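Local coordinates for ABC transporter, solute-binding protein (Staphylococcus aureus, PDB 6LKK) that binds glucose 6-phosphate between two lobes as an extracellular sensor that passes the signal to a two-component system, at residues 20-23 with 27-30; 10-15 with 192-197; 119-124 with 161-166; 115-120 with 141-146. All coordinates share one frame; numbering follows the deposited sequence.

Interaction 1. Residues 20-23 with 27-30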
loop_
_atom_site.group_PDB
_atom_site.type_symbol
_atom_site.label_atom_id
_atom_site.label_comp_id
_atom_site.label_asym_id
_atom_site.label_seq_id
_atom_site.Cartn_x
_atom_site.Cartn_y
_atom_site.Cartn_z
ATOM N N GLU A 20 18.854 1.480 10.211
ATOM C CA GLU A 20 20.113 0.999 9.656
ATOM C C GLU A 20 20.720 2.021 8.707
ATOM O O GLU A 20 21.949 2.099 8.587
ATOM C CB GLU A 20 19.912 -0.339 8.944
ATOM C CG GLU A 20 21.192 -0.911 8.342
ATOM C CD GLU A 20 22.337 -0.964 9.338
ATOM O OE1 GLU A 20 22.131 -1.490 10.453
ATOM O OE2 GLU A 20 23.436 -0.469 9.009
ATOM N N PHE A 21 19.886 2.813 8.027
ATOM C CA PHE A 21 20.414 3.907 7.219
ATOM C C PHE A 21 21.054 4.971 8.101
ATOM O O PHE A 21 22.128 5.489 7.777
ATOM C CB PHE A 21 19.308 4.516 6.357
ATOM C CG PHE A 21 19.790 5.606 5.440
ATOM C CD1 PHE A 21 20.277 5.303 4.181
ATOM C CD2 PHE A 21 19.766 6.931 5.841
ATOM C CE1 PHE A 21 20.723 6.304 3.335
ATOM C CE2 PHE A 21 20.209 7.934 5.001
ATOM C CZ PHE A 21 20.689 7.619 3.747
ATOM N N GLU A 22 20.405 5.314 9.217
ATOM C CA GLU A 22 21.029 6.190 10.203
ATOM C C GLU A 22 22.381 5.638 10.633
ATOM O O GLU A 22 23.373 6.370 10.718
ATOM C CB GLU A 22 20.117 6.347 11.425
ATOM C CG GLU A 22 18.741 6.938 11.155
ATOM C CD GLU A 22 17.998 7.275 12.429
ATOM O OE1 GLU A 22 18.380 6.742 13.491
ATOM O OE2 GLU A 22 17.039 8.071 12.373
ATOM N N LYS A 23 22.431 4.334 10.911
ATOM C CA LYS A 23 23.646 3.711 11.423
ATOM C C LYS A 23 24.751 3.680 10.375
ATOM O O LYS A 23 25.935 3.765 10.721
ATOM C CB LYS A 23 23.314 2.299 11.909
ATOM C CG LYS A 23 24.492 1.459 12.371
ATOM C CD LYS A 23 24.001 0.104 12.866
ATOM C CE LYS A 23 25.114 -0.928 12.914
ATOM N NZ LYS A 23 26.199 -0.556 13.861
ATOM N N VAL A 27 22.886 9.888 9.449
ATOM C CA VAL A 27 21.846 10.891 9.263
ATOM C C VAL A 27 20.660 10.495 10.127
ATOM O O VAL A 27 20.330 9.309 10.228
ATOM C CB VAL A 27 21.421 11.006 7.782
ATOM C CG1 VAL A 27 20.296 12.018 7.615
ATOM C CG2 VAL A 27 22.613 11.378 6.908
ATOM N N LYS A 28 20.023 11.481 10.752
ATOM C CA LYS A 28 18.814 11.240 11.529
ATOM C C LYS A 28 17.601 11.331 10.611
ATOM O O LYS A 28 17.447 12.309 9.871
ATOM C CB LYS A 28 18.685 12.246 12.675
ATOM C CG LYS A 28 17.464 12.023 13.571
ATOM C CD LYS A 28 17.729 10.973 14.640
ATOM C CE LYS A 28 16.432 10.434 15.233
ATOM N NZ LYS A 28 15.758 9.457 14.331
ATOM N N ILE A 29 16.745 10.314 10.663
ATOM C CA ILE A 29 15.537 10.257 9.850
ATOM C C ILE A 29 14.328 10.348 10.767
ATOM O O ILE A 29 14.195 9.563 11.713
ATOM C CB ILE A 29 15.482 8.973 9.004
ATOM C CG1 ILE A 29 16.590 8.994 7.953
ATOM C CG2 ILE A 29 14.117 8.837 8.325
ATOM C CD1 ILE A 29 16.757 7.691 7.226
ATOM N N GLU A 30 13.448 11.301 10.478
ATOM C CA GLU A 30 12.152 11.408 11.128
ATOM C C GLU A 30 11.070 11.053 10.118
ATOM O O GLU A 30 11.175 11.400 8.938
ATOM C CB GLU A 30 11.927 12.819 11.682
ATOM C CG GLU A 30 12.926 13.217 12.762
ATOM C CD GLU A 30 12.633 14.575 13.374
ATOM O OE1 GLU A 30 11.896 15.366 12.748
ATOM O OE2 GLU A 30 13.138 14.849 14.483
#
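Glu-22, close to the end of helix 11-25, reaches across to Lys-28 and Ile-29 in a largely buried helix-to-strand contact. The contact closes the beta-alpha-beta unit formed by strand 2-7, helix 11-25 and strand 28-33, where the chain turns from the helix into the second strand. One carboxylate oxygen does most of the polar work. The backbone N-H of Ile-29 meets Glu-22 OE2 on its anti side at 2.8 Å from N to O, almost straight at 171°. On the syn side of the same oxygen, Lys-28 NZ forms a salt bridge 2.7 Å long. Arg-15, further back on the helix, adds a second salt bridge to OE2, so a glutamate extended beyond CG suits a place with two cations and a strand N-H. Lys-28 bends about CB-CG and again about CD-CE, which brings the ammonium round to the O of Ile-29 as well, whereas its backbone pairs with Leu-3 on strand 2-7. Beneath this lies an apolar layer. Phe-21 CD2 touches Ile-29 CD1 at 3.4 Å, while CE2 lies 4.3 Å from Val-27 CB; Tyr-236 packs against the ring edge-to-face. Val-27 O, buried without a hydrogen-bond partner in the model, is faced by carbon: Glu-22 CA at 3.2 Å in a C-H...O contact, and Glu-22 CG at 3.0 Å.

Interaction 2. Residues 10-15 with 192-197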
loop_
_atom_site.group_PDB
_atom_site.type_symbol
_atom_site.label_atom_id
_atom_site.label_comp_id
_atom_site.label_asym_id
_atom_site.label_seq_id
_atom_site.Cartn_x
_atom_site.Cartn_y
_atom_site.Cartn_z
ATOM N N GLN A 10 3.308 1.538 8.073
ATOM C CA GLN A 10 3.391 1.411 9.518
ATOM C C GLN A 10 4.850 1.400 9.957
ATOM O O GLN A 10 5.741 0.968 9.222
ATOM C CB GLN A 10 2.684 0.140 9.988
ATOM C CG GLN A 10 1.182 0.170 9.762
ATOM C CD GLN A 10 0.496 1.270 10.550
ATOM O OE1 GLN A 10 0.404 1.209 11.775
ATOM N NE2 GLN A 10 0.017 2.289 9.847
ATOM N N SER A 11 5.086 1.886 11.175
ATOM C CA SER A 11 6.453 2.036 11.664
ATOM C C SER A 11 7.214 0.712 11.634
ATOM O O SER A 11 8.410 0.686 11.320
ATOM C CB SER A 11 6.433 2.604 13.082
ATOM O OG SER A 11 7.744 2.906 13.524
ATOM N N ASN A 12 6.545 -0.397 11.959
ATOM C CA ASN A 12 7.254 -1.666 12.088
ATOM C C ASN A 12 7.912 -2.102 10.786
ATOM O O ASN A 12 8.876 -2.874 10.824
ATOM C CB ASN A 12 6.305 -2.764 12.573
ATOM C CG ASN A 12 5.328 -3.210 11.504
ATOM O OD1 ASN A 12 4.567 -2.406 10.968
ATOM N ND2 ASN A 12 5.354 -4.500 11.181
ATOM N N LEU A 13 7.425 -1.626 9.639
ATOM C CA LEU A 13 8.001 -2.044 8.366
ATOM C C LEU A 13 9.227 -1.215 8.001
ATOM O O LEU A 13 10.199 -1.755 7.457
ATOM C CB LEU A 13 6.956 -1.949 7.249
ATOM C CG LEU A 13 7.449 -2.342 5.851
ATOM C CD1 LEU A 13 7.794 -3.819 5.793
ATOM C CD2 LEU A 13 6.420 -1.990 4.794
ATOM N N ILE A 14 9.204 0.090 8.271
ATOM C CA ILE A 14 10.219 0.994 7.751
ATOM C C ILE A 14 11.135 1.571 8.828
ATOM O O ILE A 14 12.268 1.951 8.508
ATOM C CB ILE A 14 9.587 2.140 6.931
ATOM C CG1 ILE A 14 8.603 2.949 7.781
ATOM C CG2 ILE A 14 8.896 1.583 5.692
ATOM C CD1 ILE A 14 8.156 4.243 7.120
ATOM N N ARG A 15 10.689 1.653 10.079
ATOM C CA ARG A 15 11.560 2.215 11.110
ATOM C C ARG A 15 12.862 1.438 11.251
ATOM O O ARG A 15 13.921 2.082 11.364
ATOM C CB ARG A 15 10.805 2.282 12.443
ATOM C CG ARG A 15 11.523 3.060 13.541
ATOM C CD ARG A 15 11.702 4.522 13.172
ATOM N NE ARG A 15 13.010 4.784 12.582
ATOM C CZ ARG A 15 13.460 5.995 12.267
ATOM N NH1 ARG A 15 12.708 7.068 12.477
ATOM N NH2 ARG A 15 14.668 6.136 11.740
ATOM N N ALA A 192 -1.860 -7.171 7.258
ATOM C CA ALA A 192 -2.434 -8.441 7.675
ATOM C C ALA A 192 -1.373 -9.346 8.287
ATOM O O ALA A 192 -1.605 -9.982 9.322
ATOM C CB ALA A 192 -3.094 -9.121 6.480
ATOM N N ARG A 193 -0.195 -9.411 7.663
ATOM C CA ARG A 193 0.866 -10.271 8.174
ATOM C C ARG A 193 1.283 -9.861 9.579
ATOM O O ARG A 193 1.520 -10.719 10.437
ATOM C CB ARG A 193 2.069 -10.230 7.233
ATOM C CG ARG A 193 3.249 -11.075 7.695
ATOM C CD ARG A 193 4.417 -10.960 6.733
ATOM N NE ARG A 193 5.571 -11.734 7.178
ATOM C CZ ARG A 193 6.422 -11.344 8.122
ATOM N NH1 ARG A 193 6.254 -10.185 8.744
ATOM N NH2 ARG A 193 7.446 -12.120 8.449
ATOM N N THR A 194 1.396 -8.554 9.828
ATOM C CA THR A 194 1.823 -8.072 11.138
ATOM C C THR A 194 0.939 -8.629 12.244
ATOM O O THR A 194 1.432 -9.106 13.273
ATOM C CB THR A 194 1.800 -6.543 11.160
ATOM O OG1 THR A 194 2.768 -6.037 10.233
ATOM C CG2 THR A 194 2.110 -6.006 12.554
ATOM N N TRP A 195 -0.378 -8.577 12.047
ATOM C CA TRP A 195 -1.293 -9.003 13.094
ATOM C C TRP A 195 -1.408 -10.519 13.168
ATOM O O TRP A 195 -1.539 -11.068 14.269
ATOM C CB TRP A 195 -2.658 -8.349 12.876
ATOM C CG TRP A 195 -2.619 -6.890 13.194
ATOM C CD1 TRP A 195 -2.149 -5.888 12.396
ATOM C CD2 TRP A 195 -3.040 -6.268 14.413
ATOM N NE1 TRP A 195 -2.260 -4.678 13.040
ATOM C CE2 TRP A 195 -2.806 -4.885 14.280
ATOM C CE3 TRP A 195 -3.599 -6.747 15.602
ATOM C CZ2 TRP A 195 -3.113 -3.975 15.290
ATOM C CZ3 TRP A 195 -3.902 -5.841 16.603
ATOM C CH2 TRP A 195 -3.658 -4.472 16.440
ATOM N N LYS A 196 -1.335 -11.216 12.031
ATOM C CA LYS A 196 -1.339 -12.674 12.076
ATOM C C LYS A 196 -0.113 -13.198 12.810
ATOM O O LYS A 196 -0.204 -14.161 13.582
ATOM C CB LYS A 196 -1.403 -13.257 10.664
ATOM C CG LYS A 196 -1.610 -14.766 10.655
ATOM C CD LYS A 196 -1.892 -15.295 9.260
ATOM C CE LYS A 196 -2.085 -16.807 9.271
ATOM N NZ LYS A 196 -3.342 -17.217 9.953
ATOM N N ASN A 197 1.045 -12.574 12.594
ATOM C CA ASN A 197 2.271 -13.016 13.244
ATOM C C ASN A 197 2.340 -12.623 14.714
ATOM O O ASN A 197 3.196 -13.148 15.434
ATOM C CB ASN A 197 3.487 -12.465 12.500
ATOM C CG ASN A 197 3.767 -13.218 11.210
ATOM O OD1 ASN A 197 2.936 -13.994 10.738
ATOM N ND2 ASN A 197 4.943 -12.995 10.636
HETATM O O HOH W 1 1.635 -3.500 9.923
#
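Beside the ligand cleft, Asn-12 on helix 11-25 meets Thr-194 on helix 189-197, so that helices from the two lobes of a solute-binding protein touch through a single pair of side chains. The two come from opposite directions. Asn-12 ND2 donates to Thr-194 OG1 over 3.2 Å, and the bend at the hydrogen, 141°, together with the hydroxyl's 26° tilt from the amide plane, suggests a bond of modest strength. A water closes the small ring: it donates to Thr-194 OG1 at 2.8 Å and to Asn-12 OD1 at 3.3 Å, so both ends of the amide are used. Asparagine suits the place because it offers a donor and an acceptor side by side at the end of a short arm. Its CG sits between the backbone N and the carbonyl carbon (chi1 73°), an orientation that carries the amide across to the other helix. The threonine hydroxyl, placed beside its own backbone N, also bonds to the carbonyl O of Gln-190, one turn earlier in the helix, which helps to fix its direction, while the methyl CG2 stands 3.8 Å from Asn-12 ND2. The side chain of Asn-12 is about 10 Å from the bound sugar phosphate. Little surface is buried, and a light, water-assisted bridge of this kind is consistent with the closed, ligand-bound form of a two-lobed periplasmic-binding-protein fold.

Interaction 3. Residues 119-124 with 161-166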
loop_
_atom_site.group_PDB
_atom_site.type_symbol
_atom_site.label_atom_id
_atom_site.label_comp_id
_atom_site.label_asym_id
_atom_site.label_seq_id
_atom_site.Cartn_x
_atom_site.Cartn_y
_atom_site.Cartn_z
ATOM N N ASP A 119 -18.295 -13.145 -1.850
ATOM C CA ASP A 119 -18.655 -13.768 -0.581
ATOM C C ASP A 119 -18.871 -12.739 0.521
ATOM O O ASP A 119 -19.596 -13.013 1.483
ATOM C CB ASP A 119 -17.573 -14.757 -0.155
ATOM C CG ASP A 119 -17.546 -16.000 -1.019
ATOM O OD1 ASP A 119 -18.461 -16.175 -1.852
ATOM O OD2 ASP A 119 -16.603 -16.801 -0.861
ATOM N N LEU A 120 -18.249 -11.564 0.414
ATOM C CA LEU A 120 -18.453 -10.538 1.430
ATOM C C LEU A 120 -19.884 -10.022 1.439
ATOM O O LEU A 120 -20.308 -9.423 2.434
ATOM C CB LEU A 120 -17.478 -9.380 1.213
ATOM C CG LEU A 120 -15.993 -9.684 1.427
ATOM C CD1 LEU A 120 -15.163 -8.450 1.118
ATOM C CD2 LEU A 120 -15.718 -10.162 2.847
ATOM N N LEU A 121 -20.638 -10.254 0.365
ATOM C CA LEU A 121 -22.013 -9.789 0.257
ATOM C C LEU A 121 -23.019 -10.755 0.868
ATOM O O LEU A 121 -24.219 -10.468 0.845
ATOM C CB LEU A 121 -22.367 -9.551 -1.214
ATOM C CG LEU A 121 -21.487 -8.545 -1.955
ATOM C CD1 LEU A 121 -21.937 -8.421 -3.402
ATOM C CD2 LEU A 121 -21.508 -7.189 -1.269
ATOM N N GLN A 122 -22.571 -11.883 1.404
ATOM C CA GLN A 122 -23.492 -12.803 2.056
ATOM C C GLN A 122 -24.258 -12.063 3.150
ATOM O O GLN A 122 -23.651 -11.307 3.921
ATOM C CB GLN A 122 -22.734 -13.991 2.642
ATOM C CG GLN A 122 -22.272 -14.988 1.591
ATOM C CD GLN A 122 -21.372 -16.063 2.159
ATOM O OE1 GLN A 122 -21.799 -17.199 2.369
ATOM N NE2 GLN A 122 -20.115 -15.714 2.405
ATOM N N PRO A 123 -25.581 -12.233 3.244
ATOM C CA PRO A 123 -26.351 -11.449 4.226
ATOM C C PRO A 123 -25.842 -11.551 5.653
ATOM O O PRO A 123 -25.935 -10.568 6.399
ATOM C CB PRO A 123 -27.765 -12.029 4.088
ATOM C CG PRO A 123 -27.836 -12.470 2.675
ATOM C CD PRO A 123 -26.465 -12.990 2.339
ATOM N N ILE A 124 -25.301 -12.701 6.063
ATOM C CA ILE A 124 -24.849 -12.856 7.441
ATOM C C ILE A 124 -23.746 -11.863 7.781
ATOM O O ILE A 124 -23.521 -11.563 8.959
ATOM C CB ILE A 124 -24.386 -14.312 7.685
ATOM C CG1 ILE A 124 -24.120 -14.566 9.174
ATOM C CG2 ILE A 124 -23.141 -14.633 6.866
ATOM C CD1 ILE A 124 -25.367 -14.552 10.034
ATOM N N GLN A 161 -20.306 -1.117 -0.595
ATOM C CA GLN A 161 -20.285 -0.039 0.386
ATOM C C GLN A 161 -21.544 -0.037 1.243
ATOM O O GLN A 161 -21.479 0.281 2.434
ATOM C CB GLN A 161 -20.106 1.305 -0.320
ATOM C CG GLN A 161 -18.741 1.463 -0.971
ATOM C CD GLN A 161 -18.538 2.830 -1.587
ATOM O OE1 GLN A 161 -19.405 3.339 -2.297
ATOM N NE2 GLN A 161 -17.389 3.436 -1.314
ATOM N N ASN A 162 -22.691 -0.399 0.665
ATOM C CA ASN A 162 -23.918 -0.501 1.447
ATOM C C ASN A 162 -23.922 -1.715 2.365
ATOM O O ASN A 162 -24.797 -1.817 3.231
ATOM C CB ASN A 162 -25.131 -0.556 0.517
ATOM C CG ASN A 162 -25.361 0.752 -0.219
ATOM O OD1 ASN A 162 -25.092 1.829 0.311
ATOM N ND2 ASN A 162 -25.860 0.661 -1.447
ATOM N N HIS A 163 -22.970 -2.631 2.193
ATOM C CA HIS A 163 -22.861 -3.832 3.005
ATOM C C HIS A 163 -21.822 -3.706 4.110
ATOM O O HIS A 163 -21.786 -4.556 5.005
ATOM C CB HIS A 163 -22.499 -5.022 2.104
ATOM C CG HIS A 163 -22.997 -6.343 2.601
ATOM N ND1 HIS A 163 -24.316 -6.729 2.495
ATOM C CD2 HIS A 163 -22.349 -7.377 3.188
ATOM C CE1 HIS A 163 -24.459 -7.941 3.002
ATOM N NE2 HIS A 163 -23.280 -8.356 3.431
ATOM N N ALA A 164 -20.994 -2.663 4.080
ATOM C CA ALA A 164 -19.790 -2.594 4.891
ATOM C C ALA A 164 -19.718 -1.266 5.633
ATOM O O ALA A 164 -20.446 -0.315 5.337
ATOM C CB ALA A 164 -18.539 -2.778 4.023
ATOM N N MET A 165 -18.806 -1.216 6.600
ATOM C CA MET A 165 -18.592 -0.051 7.449
ATOM C C MET A 165 -17.280 0.606 7.044
ATOM O O MET A 165 -16.225 -0.038 7.077
ATOM C CB MET A 165 -18.555 -0.457 8.922
ATOM C CG MET A 165 -19.700 -1.361 9.342
ATOM S SD MET A 165 -21.304 -0.554 9.204
ATOM C CE MET A 165 -21.399 0.262 10.797
ATOM N N GLN A 166 -17.345 1.877 6.664
ATOM C CA GLN A 166 -16.157 2.618 6.270
ATOM C C GLN A 166 -15.482 3.197 7.506
ATOM O O GLN A 166 -16.141 3.802 8.358
ATOM C CB GLN A 166 -16.506 3.737 5.291
ATOM C CG GLN A 166 -15.288 4.471 4.757
ATOM C CD GLN A 166 -15.646 5.623 3.843
ATOM O OE1 GLN A 166 -15.346 6.778 4.141
ATOM N NE2 GLN A 166 -16.282 5.314 2.723
#
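His-163 puts its imidazole against the main chain of Leu-120, Leu-121 and Gln-122. Its NE2 donates to Gln-122 O over 3.0 Å, with an angle of 145° at the hydrogen. The oxygen lies near the ring plane, at the ring edge, but the donor stands well above the plane of the carbonyl. Within the turn, Gln-122 grips Asp-119 O twice, through its backbone N and its side-chain NE2, from opposite faces of that carbonyl; the amide NE2 also bonds to Lys-113 O. Two more backbone oxygens crowd the ring without bonding to it: Leu-120 O lies 3.0 Å from His-163 CD2, obliquely, and Leu-121 O is 3.3 Å from His-163 CE1.

The turn precedes strand 129-132, and His-163 precedes strand 165-167; these strands run parallel as neighbours in the sheet of one alpha/beta lobe, with helices 138-151 and 154-161 in the crossover between them. The contact therefore joins the approaches to two adjacent strands, and the backbone of His-163 bonds to Gly-127 nearby.

The remaining interactions are apolar. A histidine suits this place because its flat ring offers an N-H at the edge for Gln-122 O and a face for the CA of Leu-121. That CA lies over one face in a CH-pi contact, 3.9 Å from the centroid of the His-163 ring, and Leu-121 CD2 reaches His-163 CB at 4.1 Å.

Interaction 4. Residues 115-120 with 141-146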
loop_
_atom_site.group_PDB
_atom_site.type_symbol
_atom_site.label_atom_id
_atom_site.label_comp_id
_atom_site.label_asym_id
_atom_site.label_seq_id
_atom_site.Cartn_x
_atom_site.Cartn_y
_atom_site.Cartn_z
ATOM N N ARG A 115 -14.113 -16.387 0.113
ATOM C CA ARG A 115 -13.073 -16.579 -0.886
ATOM C C ARG A 115 -12.743 -15.311 -1.661
ATOM O O ARG A 115 -11.734 -15.290 -2.374
ATOM C CB ARG A 115 -13.488 -17.665 -1.890
ATOM C CG ARG A 115 -13.302 -19.095 -1.405
ATOM C CD ARG A 115 -14.311 -19.487 -0.339
ATOM N NE ARG A 115 -14.154 -20.888 0.047
ATOM C CZ ARG A 115 -14.778 -21.913 -0.529
ATOM N NH1 ARG A 115 -14.551 -23.145 -0.100
ATOM N NH2 ARG A 115 -15.633 -21.715 -1.523
ATOM N N GLY A 116 -13.554 -14.269 -1.546
ATOM C CA GLY A 116 -13.347 -13.080 -2.346
ATOM C C GLY A 116 -14.436 -12.061 -2.106
ATOM O O GLY A 116 -15.148 -12.114 -1.102
ATOM N N TYR A 117 -14.563 -11.131 -3.056
ATOM C CA TYR A 117 -15.461 -9.993 -2.873
ATOM C C TYR A 117 -16.925 -10.418 -2.875
ATOM O O TYR A 117 -17.725 -9.896 -2.090
ATOM C CB TYR A 117 -15.215 -8.947 -3.956
ATOM C CG TYR A 117 -13.895 -8.230 -3.825
ATOM C CD1 TYR A 117 -13.641 -7.383 -2.755
ATOM C CD2 TYR A 117 -12.903 -8.391 -4.783
ATOM C CE1 TYR A 117 -12.431 -6.725 -2.642
ATOM C CE2 TYR A 117 -11.698 -7.740 -4.676
ATOM C CZ TYR A 117 -11.466 -6.910 -3.606
ATOM O OH TYR A 117 -10.260 -6.266 -3.511
ATOM N N GLN A 118 -17.305 -11.344 -3.757
ATOM C CA GLN A 118 -18.703 -11.763 -3.820
ATOM C C GLN A 118 -19.159 -12.359 -2.495
ATOM O O GLN A 118 -20.284 -12.108 -2.045
ATOM C CB GLN A 118 -18.905 -12.768 -4.952
ATOM C CG GLN A 118 -18.744 -12.171 -6.336
ATOM C CD GLN A 118 -19.279 -13.076 -7.429
ATOM O OE1 GLN A 118 -20.050 -14.000 -7.165
ATOM N NE2 GLN A 118 -18.868 -12.816 -8.667
ATOM N N ASP A 119 -18.295 -13.145 -1.850
ATOM C CA ASP A 119 -18.655 -13.768 -0.581
ATOM C C ASP A 119 -18.871 -12.739 0.521
ATOM O O ASP A 119 -19.596 -13.013 1.483
ATOM C CB ASP A 119 -17.573 -14.757 -0.155
ATOM C CG ASP A 119 -17.546 -16.000 -1.019
ATOM O OD1 ASP A 119 -18.461 -16.175 -1.852
ATOM O OD2 ASP A 119 -16.603 -16.801 -0.861
ATOM N N LEU A 120 -18.249 -11.564 0.414
ATOM C CA LEU A 120 -18.453 -10.538 1.430
ATOM C C LEU A 120 -19.884 -10.022 1.439
ATOM O O LEU A 120 -20.308 -9.423 2.434
ATOM C CB LEU A 120 -17.478 -9.380 1.213
ATOM C CG LEU A 120 -15.993 -9.684 1.427
ATOM C CD1 LEU A 120 -15.163 -8.450 1.118
ATOM C CD2 LEU A 120 -15.718 -10.162 2.847
ATOM N N TYR A 141 -8.987 3.057 -1.729
ATOM C CA TYR A 141 -9.092 3.384 -3.146
ATOM C C TYR A 141 -8.803 2.166 -4.016
ATOM O O TYR A 141 -9.561 1.855 -4.941
ATOM C CB TYR A 141 -8.133 4.528 -3.480
ATOM C CG TYR A 141 -8.103 4.897 -4.943
ATOM C CD1 TYR A 141 -9.049 5.757 -5.480
ATOM C CD2 TYR A 141 -7.121 4.393 -5.784
ATOM C CE1 TYR A 141 -9.021 6.100 -6.819
ATOM C CE2 TYR A 141 -7.085 4.731 -7.123
ATOM C CZ TYR A 141 -8.038 5.582 -7.635
ATOM O OH TYR A 141 -8.001 5.918 -8.968
ATOM N N GLN A 142 -7.709 1.457 -3.730
ATOM C CA GLN A 142 -7.325 0.325 -4.567
ATOM C C GLN A 142 -8.364 -0.788 -4.505
ATOM O O GLN A 142 -8.650 -1.436 -5.521
ATOM C CB GLN A 142 -5.948 -0.191 -4.146
ATOM C CG GLN A 142 -4.803 0.749 -4.509
ATOM C CD GLN A 142 -4.587 0.868 -6.007
ATOM O OE1 GLN A 142 -5.184 1.719 -6.663
ATOM N NE2 GLN A 142 -3.730 0.014 -6.555
ATOM N N HIS A 143 -8.946 -1.022 -3.328
ATOM C CA HIS A 143 -9.999 -2.026 -3.214
ATOM C C HIS A 143 -11.231 -1.633 -4.020
ATOM O O HIS A 143 -11.859 -2.486 -4.658
ATOM C CB HIS A 143 -10.371 -2.237 -1.750
ATOM C CG HIS A 143 -9.503 -3.228 -1.042
ATOM N ND1 HIS A 143 -9.623 -4.587 -1.230
ATOM C CD2 HIS A 143 -8.509 -3.059 -0.138
ATOM C CE1 HIS A 143 -8.741 -5.215 -0.473
ATOM N NE2 HIS A 143 -8.054 -4.310 0.201
ATOM N N MET A 144 -11.609 -0.353 -3.991
ATOM C CA MET A 144 -12.766 0.074 -4.769
ATOM C C MET A 144 -12.504 -0.095 -6.259
ATOM O O MET A 144 -13.406 -0.476 -7.016
ATOM C CB MET A 144 -13.128 1.525 -4.446
ATOM C CG MET A 144 -13.665 1.773 -3.033
ATOM S SD MET A 144 -14.936 0.623 -2.461
ATOM C CE MET A 144 -13.940 -0.589 -1.594
ATOM N N ARG A 145 -11.273 0.178 -6.702
ATOM C CA ARG A 145 -10.907 -0.107 -8.086
ATOM C C ARG A 145 -10.992 -1.601 -8.380
ATOM O O ARG A 145 -11.443 -2.004 -9.459
ATOM C CB ARG A 145 -9.500 0.413 -8.386
ATOM C CG ARG A 145 -9.391 1.927 -8.477
ATOM C CD ARG A 145 -8.445 2.348 -9.593
ATOM N NE ARG A 145 -9.020 2.096 -10.912
ATOM C CZ ARG A 145 -8.417 2.381 -12.063
ATOM N NH1 ARG A 145 -7.212 2.932 -12.073
ATOM N NH2 ARG A 145 -9.023 2.110 -13.211
ATOM N N ALA A 146 -10.565 -2.441 -7.433
ATOM C CA ALA A 146 -10.641 -3.884 -7.641
ATOM C C ALA A 146 -12.084 -4.340 -7.814
ATOM O O ALA A 146 -12.385 -5.166 -8.684
ATOM C CB ALA A 146 -9.988 -4.621 -6.473
#
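Tyr-117 crosses from the loop before strand 129-132 to His-143 and Ala-146 on helix 138-151, within the core of one lobe. Its CB already points at the helix, and CG, anti to the carbonyl carbon (chi1 -70°), carries the ring on in that direction, where Leu-186 and Pro-207 also touch the side chain. Further out, the two sides of the ring meet different things. CE1 comes to 3.8 Å from His-143 ND1, while CE2 is 4.0 Å from Ala-146 CB, and CZ, between them, touches both. At the tip, OH is hydrogen-bonded to His-143 ND1 at 2.9 Å and rests 3.4 Å from Ala-146 CB. The nitrogen lies near the plane of the phenol and the hydroxyl near the plane of the imidazole, although the side chains cross at about a right angle. Alanine, one turn after the histidine, is small enough to let the phenol tip come this close to the helix. On its far side His-143 NE2 bonds to Ser-187 O on strand 184-188. The side chain of His-143 is about 4 Å from that of Thr-139, which binds glucose 6-phosphate, and about 7 Å from the ligand itself, which is consistent with a second-shell place. With each nitrogen held by its own oxygen, the buried imidazole has a fixed rotation: a flipped ring would turn carbons toward both partners.

Overall arrangement
Interactions 1 and 4 are buried, while 2 and 3 lie nearer the surface. Interactions 1 and 2 both use helix 11-25 and are coupled through Arg-15, which lies in the segment of interaction 2 and reaches into interaction 1, probably also bonding Ile-29 O. Interactions 3 and 4 share Asp-119 and Leu-120, with centres about 10 Å apart in the other lobe. Interaction 2 spans the lobes, and along the chain it encloses the other three. The chemistry follows place: charge and backbone meet at a strand start in 1, one polar pair and a water beside the cleft in 2, an imidazole among carbonyls in 3, and a tyrosine-histidine hydrogen bond near the pocket in 4.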